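Local atomic coordinates of beta-mannosidase (Trichoderma harzianum, PDB entry 4CVU), a protein that probably hydrolyses terminal beta-linked mannose residues from the non-reducing ends of mannosides, as a fungal glycoside hydrolase of family 2. Residues A[596-601]-A[715-720]; A[623-628]-A[710-715]. All blocks are in the same frame, centred on the assembly; numbering follows the deposited sequence.

Contact 1. Residues A[596-601]-A[715-720]; sequences GFISMP and PTWAGL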
ATOM      1  N   GLY A 596      12.194 -28.838   3.282  1.00 35.74           N
ATOM      2  CA  GLY A 596      11.797 -27.703   2.411  1.00 34.36           C
ATOM      3  C   GLY A 596      12.871 -26.761   1.914  1.00 32.99           C
ATOM      4  O   GLY A 596      14.078 -26.985   2.118  1.00 34.90           O
ATOM      5  N   PHE A 597      12.404 -25.755   1.168  1.00 31.48           N
ATOM      6  CA  PHE A 597      13.190 -24.696   0.527  1.00 29.90           C
ATOM      7  C   PHE A 597      12.193 -23.513   0.488  1.00 29.42           C
ATOM      8  O   PHE A 597      11.025 -23.790   0.304  1.00 29.10           O
ATOM      9  CB  PHE A 597      13.509 -25.093  -0.883  1.00 31.48           C
ATOM     10  CG  PHE A 597      14.710 -24.402  -1.472  1.00 31.72           C
ATOM     11  CD1 PHE A 597      14.604 -23.224  -2.125  1.00 32.31           C
ATOM     12  CD2 PHE A 597      15.983 -24.987  -1.341  1.00 32.38           C
ATOM     13  CE1 PHE A 597      15.711 -22.589  -2.657  1.00 32.37           C
ATOM     14  CE2 PHE A 597      17.074 -24.392  -1.873  1.00 32.64           C
ATOM     15  CZ  PHE A 597      16.971 -23.198  -2.536  1.00 33.58           C
ATOM     16  N   ILE A 598      12.589 -22.239   0.663  1.00 29.42           N
ATOM     17  CA  ILE A 598      11.619 -21.089   0.617  1.00 28.86           C
ATOM     18  C   ILE A 598      11.190 -20.637  -0.760  1.00 28.93           C
ATOM     19  O   ILE A 598      11.925 -20.900  -1.744  1.00 28.16           O
ATOM     20  CB  ILE A 598      12.126 -19.886   1.417  1.00 29.20           C
ATOM     21  CG1 ILE A 598      13.361 -19.278   0.736  1.00 29.59           C
ATOM     22  CG2 ILE A 598      12.455 -20.290   2.847  1.00 29.34           C
ATOM     23  CD1 ILE A 598      13.737 -17.886   1.211  1.00 30.09           C
ATOM     24  N   SER A 599      10.061 -19.910  -0.934  1.00 28.12           N
ATOM     25  CA  SER A 599       9.831 -19.394  -2.233  1.00 26.88           C
ATOM     26  C   SER A 599       9.000 -18.100  -1.971  1.00 27.36           C
ATOM     27  O   SER A 599       8.436 -17.962  -0.887  1.00 25.90           O
ATOM     28  CB  SER A 599       9.003 -20.407  -3.030  1.00 28.23           C
ATOM     29  OG  SER A 599       7.638 -20.529  -2.520  1.00 28.91           O
ATOM     30  N   MET A 600       9.000 -17.205  -2.951  1.00 27.81           N
ATOM     31  CA  MET A 600       8.251 -15.948  -2.863  1.00 28.37           C
ATOM     32  C   MET A 600       6.795 -16.230  -2.870  1.00 29.44           C
ATOM     33  O   MET A 600       6.346 -17.171  -3.511  1.00 29.53           O
ATOM     34  CB  MET A 600       8.531 -15.106  -4.105  1.00 29.10           C
ATOM     35  CG  MET A 600       9.805 -14.348  -4.243  1.00 30.00           C
ATOM     36  SD  MET A 600      10.103 -13.261  -2.906  1.00 30.81           S
ATOM     37  CE  MET A 600      11.436 -12.248  -3.457  1.00 31.09           C
ATOM     38  N   PRO A 601       5.976 -15.349  -2.245  1.00 31.04           N
ATOM     39  CA  PRO A 601       4.578 -15.523  -2.503  1.00 31.16           C
ATOM     40  C   PRO A 601       4.151 -14.821  -3.807  1.00 32.24           C
ATOM     41  O   PRO A 601       4.916 -14.030  -4.400  1.00 33.01           O
ATOM     42  CB  PRO A 601       3.931 -14.779  -1.317  1.00 31.35           C
ATOM     43  CG  PRO A 601       4.876 -13.689  -0.982  1.00 30.77           C
ATOM     44  CD  PRO A 601       6.237 -14.346  -1.192  1.00 30.84           C
ATOM     45  N   PRO A 715       8.699 -14.157   1.862  1.00 40.37           N
ATOM     46  CA  PRO A 715       9.230 -15.390   1.264  1.00 39.92           C
ATOM     47  C   PRO A 715       9.483 -16.438   2.326  1.00 40.53           C
ATOM     48  O   PRO A 715      10.214 -16.181   3.280  1.00 41.63           O
ATOM     49  CB  PRO A 715      10.507 -14.946   0.589  1.00 40.47           C
ATOM     50  CG  PRO A 715      10.891 -13.704   1.227  1.00 40.99           C
ATOM     51  CD  PRO A 715       9.678 -13.067   1.845  1.00 41.74           C
ATOM     52  N   THR A 716       8.836 -17.598   2.190  1.00 40.32           N
ATOM     53  CA  THR A 716       9.011 -18.705   3.153  1.00 39.00           C
ATOM     54  C   THR A 716       8.904 -20.105   2.548  1.00 36.83           C
ATOM     55  O   THR A 716       8.776 -20.301   1.333  1.00 36.40           O
ATOM     56  CB  THR A 716       7.899 -18.667   4.229  1.00 39.11           C
ATOM     57  OG1 THR A 716       6.733 -19.263   3.649  1.00 40.09           O
ATOM     58  CG2 THR A 716       7.571 -17.199   4.769  1.00 39.77           C
ATOM     59  N   TRP A 717       8.856 -21.094   3.408  1.00 36.11           N
ATOM     60  CA  TRP A 717       8.661 -22.495   3.003  1.00 35.70           C
ATOM     61  C   TRP A 717       7.163 -22.875   2.785  1.00 34.99           C
ATOM     62  O   TRP A 717       6.856 -24.030   2.462  1.00 35.07           O
ATOM     63  CB  TRP A 717       9.286 -23.447   4.038  1.00 35.68           C
ATOM     64  CG  TRP A 717      10.731 -23.232   4.393  1.00 35.35           C
ATOM     65  CD1 TRP A 717      11.796 -24.020   3.981  1.00 34.85           C
ATOM     66  CD2 TRP A 717      11.298 -22.258   5.292  1.00 36.27           C
ATOM     67  NE1 TRP A 717      12.955 -23.539   4.479  1.00 36.10           N
ATOM     68  CE2 TRP A 717      12.699 -22.478   5.307  1.00 36.23           C
ATOM     69  CE3 TRP A 717      10.778 -21.193   6.031  1.00 35.86           C
ATOM     70  CZ2 TRP A 717      13.577 -21.664   6.022  1.00 37.46           C
ATOM     71  CZ3 TRP A 717      11.645 -20.393   6.761  1.00 37.70           C
ATOM     72  CH2 TRP A 717      13.046 -20.628   6.750  1.00 37.63           C
ATOM     73  N   ALA A 718       6.234 -21.921   2.972  1.00 34.30           N
ATOM     74  CA  ALA A 718       4.817 -22.217   2.892  1.00 33.58           C
ATOM     75  C   ALA A 718       4.382 -22.676   1.522  1.00 33.13           C
ATOM     76  O   ALA A 718       5.013 -22.325   0.501  1.00 33.63           O
ATOM     77  CB  ALA A 718       4.005 -20.964   3.300  1.00 34.18           C
ATOM     78  N   GLY A 719       3.339 -23.522   1.492  1.00 31.93           N
ATOM     79  CA  GLY A 719       2.636 -23.868   0.290  1.00 31.06           C
ATOM     80  C   GLY A 719       1.357 -23.017   0.184  1.00 31.76           C
ATOM     81  O   GLY A 719       0.864 -22.833  -0.888  1.00 32.50           O
ATOM     82  N   LEU A 720       0.851 -22.555   1.296  1.00 32.68           N
ATOM     83  CA  LEU A 720      -0.387 -21.714   1.337  1.00 34.03           C
ATOM     84  C   LEU A 720      -0.010 -20.381   1.932  1.00 35.73           C
ATOM     85  O   LEU A 720       0.535 -20.314   3.024  1.00 35.64           O
ATOM     86  CB  LEU A 720      -1.449 -22.361   2.196  1.00 34.38           C
ATOM     87  CG  LEU A 720      -1.837 -23.832   1.941  1.00 34.39           C
ATOM     88  CD1 LEU A 720      -2.864 -24.255   2.970  1.00 35.22           C
ATOM     89  CD2 LEU A 720      -2.331 -24.110   0.540  1.00 34.36           C
TER

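Contact 2. Residues A[623-628]-A[710-715]; sequences ILRNHH and DIWQAP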
ATOM      1  N   ILE A 623      13.267  -7.628   1.011  1.00 38.73           N
ATOM      2  CA  ILE A 623      14.422  -8.280   1.643  1.00 38.82           C
ATOM      3  C   ILE A 623      14.236  -8.328   3.151  1.00 39.37           C
ATOM      4  O   ILE A 623      14.422  -9.393   3.777  1.00 39.46           O
ATOM      5  CB  ILE A 623      15.734  -7.548   1.337  1.00 40.73           C
ATOM      6  CG1 ILE A 623      16.154  -7.783  -0.103  1.00 41.06           C
ATOM      7  CG2 ILE A 623      16.842  -7.995   2.290  1.00 41.68           C
ATOM      8  CD1 ILE A 623      17.126  -6.724  -0.599  1.00 44.07           C
ATOM      9  N   LEU A 624      13.836  -7.195   3.739  1.00 37.86           N
ATOM     10  CA  LEU A 624      13.703  -7.121   5.212  1.00 37.64           C
ATOM     11  C   LEU A 624      12.591  -8.018   5.753  1.00 35.97           C
ATOM     12  O   LEU A 624      12.571  -8.326   6.932  1.00 35.32           O
ATOM     13  CB  LEU A 624      13.538  -5.675   5.708  1.00 38.02           C
ATOM     14  CG  LEU A 624      14.864  -4.876   5.708  1.00 39.44           C
ATOM     15  CD1 LEU A 624      14.677  -3.415   6.092  1.00 40.48           C
ATOM     16  CD2 LEU A 624      15.879  -5.546   6.631  1.00 39.60           C
ATOM     17  N   ARG A 625      11.675  -8.439   4.888  1.00 34.62           N
ATOM     18  CA  ARG A 625      10.608  -9.358   5.289  1.00 33.26           C
ATOM     19  C   ARG A 625      11.002 -10.813   5.100  1.00 32.39           C
ATOM     20  O   ARG A 625      10.294 -11.723   5.560  1.00 32.67           O
ATOM     21  CB  ARG A 625       9.340  -9.031   4.544  1.00 33.85           C
ATOM     22  CG  ARG A 625       8.711  -7.724   5.008  1.00 34.85           C
ATOM     23  CD  ARG A 625       7.624  -7.291   4.060  1.00 35.40           C
ATOM     24  NE  ARG A 625       6.421  -8.116   4.246  1.00 35.84           N
ATOM     25  CZ  ARG A 625       5.383  -7.787   5.031  1.00 35.67           C
ATOM     26  NH1 ARG A 625       5.373  -6.670   5.740  1.00 36.76           N
ATOM     27  NH2 ARG A 625       4.363  -8.619   5.163  1.00 35.91           N
ATOM     28  N   ASN A 626      12.134 -11.058   4.485  1.00 32.42           N
ATOM     29  CA  ASN A 626      12.660 -12.423   4.396  1.00 32.18           C
ATOM     30  C   ASN A 626      13.434 -12.685   5.680  1.00 33.35           C
ATOM     31  O   ASN A 626      14.512 -12.075   5.885  1.00 33.30           O
ATOM     32  CB  ASN A 626      13.587 -12.576   3.209  1.00 32.89           C
ATOM     33  CG  ASN A 626      13.989 -14.023   2.975  1.00 32.48           C
ATOM     34  OD1 ASN A 626      13.811 -14.904   3.848  1.00 31.93           O
ATOM     35  ND2 ASN A 626      14.410 -14.299   1.775  1.00 32.64           N
ATOM     36  N   HIS A 627      12.902 -13.567   6.537  1.00 31.27           N
ATOM     37  CA  HIS A 627      13.586 -13.866   7.766  1.00 32.53           C
ATOM     38  C   HIS A 627      14.408 -15.116   7.668  1.00 32.34           C
ATOM     39  O   HIS A 627      14.857 -15.622   8.684  1.00 33.64           O
ATOM     40  CB  HIS A 627      12.633 -13.896   8.948  1.00 32.65           C
ATOM     41  CG  HIS A 627      12.098 -12.542   9.306  1.00 32.94           C
ATOM     42  ND1 HIS A 627      11.141 -12.343  10.271  1.00 33.77           N
ATOM     43  CD2 HIS A 627      12.415 -11.312   8.837  1.00 34.07           C
ATOM     44  CE1 HIS A 627      10.890 -11.054  10.395  1.00 33.77           C
ATOM     45  NE2 HIS A 627      11.640 -10.406   9.527  1.00 34.59           N
ATOM     46  N   HIS A 628      14.588 -15.598   6.456  1.00 33.51           N
ATOM     47  CA  HIS A 628      15.553 -16.672   6.170  1.00 34.15           C
ATOM     48  C   HIS A 628      16.747 -15.979   5.523  1.00 36.45           C
ATOM     49  O   HIS A 628      16.715 -15.748   4.320  1.00 35.57           O
ATOM     50  CB  HIS A 628      14.950 -17.701   5.198  1.00 34.08           C
ATOM     51  CG  HIS A 628      15.865 -18.864   4.910  1.00 34.50           C
ATOM     52  ND1 HIS A 628      16.416 -19.637   5.911  1.00 35.70           N
ATOM     53  CD2 HIS A 628      16.272 -19.416   3.742  1.00 34.88           C
ATOM     54  CE1 HIS A 628      17.157 -20.600   5.371  1.00 35.76           C
ATOM     55  NE2 HIS A 628      17.091 -20.485   4.056  1.00 35.68           N
ATOM     56  N   ASP A 710       1.470 -19.849   5.913  1.00 33.76           N
ATOM     57  CA  ASP A 710       2.180 -18.591   6.206  1.00 34.16           C
ATOM     58  C   ASP A 710       1.480 -17.775   7.296  1.00 35.19           C
ATOM     59  O   ASP A 710       0.251 -17.726   7.343  1.00 33.04           O
ATOM     60  CB  ASP A 710       2.266 -17.656   4.983  1.00 34.34           C
ATOM     61  CG  ASP A 710       3.491 -17.903   4.114  1.00 35.01           C
ATOM     62  OD1 ASP A 710       4.580 -18.175   4.640  1.00 35.26           O
ATOM     63  OD2 ASP A 710       3.356 -17.795   2.862  1.00 35.60           O
ATOM     64  N   ILE A 711       2.281 -17.116   8.136  1.00 34.12           N
ATOM     65  CA  ILE A 711       1.781 -16.201   9.163  1.00 33.69           C
ATOM     66  C   ILE A 711       1.653 -14.748   8.680  1.00 34.65           C
ATOM     67  O   ILE A 711       0.960 -13.941   9.310  1.00 35.85           O
ATOM     68  CB  ILE A 711       2.719 -16.256  10.391  1.00 34.42           C
ATOM     69  CG1 ILE A 711       1.990 -15.864  11.634  1.00 34.68           C
ATOM     70  CG2 ILE A 711       3.938 -15.399  10.202  1.00 35.49           C
ATOM     71  CD1 ILE A 711       2.814 -16.032  12.911  1.00 33.84           C
ATOM     72  N   TRP A 712       2.302 -14.433   7.554  1.00 42.50           N
ATOM     73  CA  TRP A 712       2.241 -13.108   6.929  1.00 42.92           C
ATOM     74  C   TRP A 712       2.817 -13.179   5.500  1.00 40.17           C
ATOM     75  O   TRP A 712       3.228 -14.243   5.041  1.00 39.67           O
ATOM     76  CB  TRP A 712       2.945 -12.032   7.799  1.00 42.70           C
ATOM     77  CG  TRP A 712       4.437 -12.071   7.850  1.00 42.39           C
ATOM     78  CD1 TRP A 712       5.242 -13.140   7.685  1.00 40.14           C
ATOM     79  CD2 TRP A 712       5.303 -10.953   8.105  1.00 42.83           C
ATOM     80  NE1 TRP A 712       6.555 -12.770   7.819  1.00 40.92           N
ATOM     81  CE2 TRP A 712       6.617 -11.430   8.075  1.00 42.00           C
ATOM     82  CE3 TRP A 712       5.089  -9.599   8.342  1.00 44.31           C
ATOM     83  CZ2 TRP A 712       7.731 -10.592   8.276  1.00 43.05           C
ATOM     84  CZ3 TRP A 712       6.212  -8.756   8.534  1.00 44.93           C
ATOM     85  CH2 TRP A 712       7.513  -9.279   8.502  1.00 43.48           C
ATOM     86  N   GLN A 713       2.935 -12.037   4.843  1.00 40.84           N
ATOM     87  CA  GLN A 713       3.314 -11.969   3.429  1.00 40.41           C
ATOM     88  C   GLN A 713       4.827 -11.840   3.273  1.00 41.14           C
ATOM     89  O   GLN A 713       5.387 -10.771   3.482  1.00 41.22           O
ATOM     90  CB  GLN A 713       2.580 -10.806   2.771  1.00 42.16           C
ATOM     91  CG  GLN A 713       1.095 -10.880   2.958  1.00 42.37           C
ATOM     92  CD  GLN A 713       0.654 -10.237   4.200  1.00 44.13           C
ATOM     93  OE1 GLN A 713       1.429 -10.114   5.169  1.00 44.65           O
ATOM     94  NE2 GLN A 713      -0.596  -9.779   4.209  1.00 44.37           N
ATOM     95  N   ALA A 714       5.491 -12.926   2.895  1.00 39.55           N
ATOM     96  CA  ALA A 714       6.917 -12.934   2.958  1.00 39.86           C
ATOM     97  C   ALA A 714       7.448 -14.179   2.299  1.00 39.22           C
ATOM     98  O   ALA A 714       6.738 -15.162   2.171  1.00 40.27           O
ATOM     99  CB  ALA A 714       7.361 -12.896   4.441  1.00 40.38           C
ATOM    100  N   PRO A 715       8.699 -14.157   1.862  1.00 40.37           N
ATOM    101  CA  PRO A 715       9.230 -15.390   1.264  1.00 39.92           C
ATOM    102  C   PRO A 715       9.483 -16.438   2.326  1.00 40.53           C
ATOM    103  O   PRO A 715      10.214 -16.181   3.280  1.00 41.63           O
ATOM    104  CB  PRO A 715      10.507 -14.946   0.589  1.00 40.47           C
ATOM    105  CG  PRO A 715      10.891 -13.704   1.227  1.00 40.99           C
ATOM    106  CD  PRO A 715       9.678 -13.067   1.845  1.00 41.74           C
TER
HETATM  107  O   HOH W   1       9.521 -13.766   7.193  1.00 29.15           O
HETATM  108  O   HOH W   2      10.802 -15.608   5.958  1.00 25.95           O

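Contact 1. Residues A[596-601]-A[715-720]
Ile598 has CG1 set between its backbone N and carbonyl carbon (chi1 68°), a choice that places CG2 anti to the carbonyl carbon and pushes this methyl against Trp717. The indole meets it with CG of Trp717 beside its own backbone N (chi1 -54°), which brings one indole face against Ile598 CG2 and an edge to Phe597 and Gly596. Ile598 CG2 sits 3.4 Å from the centroid of the six-membered ring of Trp717, nearly over its centre: a close CH-pi contact. At the five-membered ring's edge of the indole, Trp717 CD1 is 3.4 Å from Phe597 N. Gly596 also lies at this edge, where a side chain would be tight: a CB on it would come about 3.1 Å from Trp717 CD1. The indole N-H is used by Tyr575, and His628 and Trp706 meet the ring edge-to-face.

Beside the indole the two backbones form one antiparallel hydrogen-bonded pair. Ser599 N donates to Thr716 O at 2.6 Å, and Thr716 N returns the bond to Ser599 O at 3.1 Å. Thr716 O also receives a CA-H...O contact from Ile598 CA at 3.0 Å. Past this bridge Met600 and Pro715 lie side by side, SD of Met600 3.9 Å from CB of Pro715. On the 715-720 side of the bridge, Thr716 OG1 accepts from Ala718 N at 2.8 Å, making an ST turn, and is also hydrogen-bonded to Asp710. The OG of Ser599 is bonded to Gln679 and Lys727.

The arrangement is an isolated beta bridge between the loops following strands 592-595 and 702-705, consistent with the last two beta-to-alpha loops of the (beta/alpha)8 barrel that forms the catalytic domain in family 2 glycosidases.

Contact 2. Residues A[623-628]-A[710-715]
This is a buried polar contact, built on a cation-pi pair and a two-nitrogen arginine grip, in which segment 623-628, running off helix 620-625, meets the loop after strand 702-705, probably the last strand of the (beta/alpha)8 barrel. Arg625 carries most of it. Its chain bends at chi3 (75°) and lays the guanidinium over one face of Trp712, CZ of Arg625 lying 4.1 Å from the centroid of the six-membered ring of Trp712. The cation is off-centre, near the rim, with the two planes 36° apart. Side-on, NE and NH2 of Arg625 both hold Gln713 O, each at 2.9 Å; the oxygen lies in the guanidinium plane, and NE approaches it nearly along the C=O axis (172°). NH1 of Arg625 reaches Asn71 O and Gly73 O, tying the contact to the galactose-binding-like domain. A leucine in its place would probably leave Gln713 O without these two donors and Trp712 without the cation over its face.

Farther along, Asn626 CB packs on Pro715 CG at 3.5 Å. Asn626 OD1 accepts from His628 N in an Asx turn, while its ND2 is bonded to Gln645. The His627 side chain runs across Trp712 at about a right angle, CE1 of His627 nearest CZ2 of Trp712 and the rings inclined to each other; its ND1 is hydrogen-bonded to Gly203 O. Two waters complete the join. One accepts from His627 N at 3.0 Å and donates to Pro715 O at 2.8 Å; the other, at the edge of the indole and in its plane, donates to Arg625 O at 2.7 Å and accepts from Trp712 NE1 at 3.2 Å.

How the contacts relate
Both contacts are buried and both use the loop after strand 702-705; they share Pro715, and contact 2 is nested along the chain inside the loop closed by contact 1. Contact 1 joins that loop to the one after strand 592-595, relying on paired backbones and apolar packing. Contact 2 joins it to the end of helix 620-625, with Arg625 reaching on to the galactose-binding-like domain, and works with a charged side chain, backbone carbonyl oxygens and two bridging waters. Among the touches that couple the two contacts, CD of Pro601 packs 3.5 Å from O of Ala714.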